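Local structure of Serine/threonine-protein kinase pelle (Drosophila melanogaster, 1D2Z) at residues E49-Q54 against L66-G71. The protein is the death domain of a serine/threonine kinase of the Toll pathway, through which Tube brings the kinase to the plasma membrane, a step in setting embryonic dorsoventral polarity. Residues are numbered along the deposited sequence; the frame is centred on the assembly and turned at random.
Sequences EQISSQ and LNIWGG
The amide nitrogen NE2 of Q50, 3.7 Å from CG1 of I68, is hydrogen-bonded to the E64 carboxylate, one turn before I68 on helix 61-73, and more weakly to N29 of the neighbouring Tube chain. Between the two segments themselves the contact is carried by van der Waals packing. The Q50 chain is fully extended, CG anti to the backbone N (chi1 178°) and CD anti in turn (chi2 179°), which carries the amide across to I68, whose side chain comes from the opposite direction. The methyl CD1 of I68 lies 3.8 Å from CD of Q50. That methyl also rests against I51, 3.7 Å from its CG1, the two isoleucine side chains crossing at a slant where the backbones come nearest, 8.6 Å from CA of I51 to CA of I68. I51 is buried further by W34, L43 and F65, while I68 also packs on N29 of Tube. Shortening Q50 to an alanine would remove the amide, and would probably leave E64 without this partner, cost the weak bond to Tube and uncover one flank of I68. The contact exemplifies how a buried isoleucine of helix 61-73, set against an isoleucine and a glutamine chain, joins it to helix 45-56 within the six-helix bundle of a death domain, beside its Tube-binding surface.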
# COMPACT_ATOMS: atom_id res chain seq x y z
N GLU A 49 -10.44 -10.49 7.95
CA GLU A 49 -10.59 -11.91 7.66
C GLU A 49 -9.27 -12.55 7.25
O GLU A 49 -9.01 -13.70 7.58
CB GLU A 49 -11.65 -12.13 6.57
CG GLU A 49 -11.95 -13.60 6.25
CD GLU A 49 -12.29 -14.41 7.49
OE1 GLU A 49 -13.03 -13.91 8.37
OE2 GLU A 49 -11.82 -15.57 7.58
N GLN A 50 -8.45 -11.80 6.52
CA GLN A 50 -7.14 -12.30 6.08
C GLN A 50 -6.29 -12.60 7.32
O GLN A 50 -5.59 -13.61 7.35
CB GLN A 50 -6.47 -11.26 5.18
CG GLN A 50 -5.07 -11.64 4.68
CD GLN A 50 -4.46 -10.58 3.78
OE1 GLN A 50 -5.17 -9.92 3.01
NE2 GLN A 50 -3.14 -10.40 3.85
N ILE A 51 -6.38 -11.74 8.34
CA ILE A 51 -5.62 -11.95 9.57
C ILE A 51 -6.17 -13.17 10.31
O ILE A 51 -5.41 -14.06 10.69
CB ILE A 51 -5.69 -10.73 10.52
CG1 ILE A 51 -5.14 -9.47 9.83
CG2 ILE A 51 -4.90 -11.02 11.80
CD1 ILE A 51 -5.43 -8.18 10.57
N SER A 52 -7.48 -13.18 10.53
CA SER A 52 -8.15 -14.28 11.21
C SER A 52 -7.80 -15.59 10.52
O SER A 52 -7.45 -16.57 11.17
CB SER A 52 -9.67 -14.08 11.20
OG SER A 52 -10.34 -15.23 11.69
N SER A 53 -7.86 -15.56 9.19
CA SER A 53 -7.56 -16.72 8.35
C SER A 53 -6.15 -17.24 8.57
O SER A 53 -5.94 -18.43 8.76
CB SER A 53 -7.76 -16.37 6.88
OG SER A 53 -7.34 -17.42 6.03
N GLN A 54 -5.17 -16.33 8.54
CA GLN A 54 -3.78 -16.71 8.74
C GLN A 54 -3.57 -17.33 10.11
O GLN A 54 -2.83 -18.30 10.24
CB GLN A 54 -2.85 -15.50 8.58
CG GLN A 54 -2.72 -15.01 7.15
CD GLN A 54 -2.06 -16.03 6.25
OE1 GLN A 54 -2.68 -16.56 5.32
NE2 GLN A 54 -0.80 -16.32 6.52
N LEU A 66 0.77 -6.55 10.78
CA LEU A 66 1.87 -5.69 10.35
C LEU A 66 2.05 -5.76 8.83
O LEU A 66 2.36 -4.75 8.20
CB LEU A 66 3.18 -6.06 11.04
CG LEU A 66 3.30 -5.81 12.54
CD1 LEU A 66 4.70 -6.21 13.02
CD2 LEU A 66 3.02 -4.35 12.86
N ASN A 67 1.86 -6.95 8.26
CA ASN A 67 1.99 -7.13 6.81
C ASN A 67 0.97 -6.26 6.07
O ASN A 67 1.30 -5.61 5.08
CB ASN A 67 1.77 -8.60 6.43
CG ASN A 67 3.00 -9.48 6.68
OD1 ASN A 67 4.11 -8.99 6.82
ND2 ASN A 67 2.78 -10.79 6.74
N ILE A 68 -0.25 -6.22 6.59
CA ILE A 68 -1.32 -5.42 5.97
C ILE A 68 -1.18 -3.92 6.24
O ILE A 68 -1.04 -3.12 5.32
CB ILE A 68 -2.72 -5.91 6.44
CG1 ILE A 68 -2.96 -7.35 5.97
CG2 ILE A 68 -3.82 -4.99 5.90
CD1 ILE A 68 -4.15 -8.04 6.62
N TRP A 69 -1.20 -3.55 7.52
CA TRP A 69 -1.12 -2.15 7.92
C TRP A 69 0.22 -1.50 7.56
O TRP A 69 0.26 -0.38 7.05
CB TRP A 69 -1.42 -2.03 9.41
CG TRP A 69 -1.69 -0.64 9.89
CD1 TRP A 69 -2.68 0.20 9.44
CD2 TRP A 69 -0.98 0.07 10.90
NE1 TRP A 69 -2.62 1.40 10.12
CE2 TRP A 69 -1.59 1.34 11.02
CE3 TRP A 69 0.11 -0.25 11.72
CZ2 TRP A 69 -1.14 2.30 11.94
CZ3 TRP A 69 0.56 0.71 12.63
CH2 TRP A 69 -0.07 1.96 12.73
N GLY A 70 1.32 -2.21 7.79
CA GLY A 70 2.62 -1.66 7.47
C GLY A 70 2.93 -1.77 5.98
O GLY A 70 3.43 -0.84 5.37
N GLY A 71 2.60 -2.92 5.40
CA GLY A 71 2.86 -3.14 4.00
C GLY A 71 2.13 -2.23 3.04
O GLY A 71 2.75 -1.43 2.34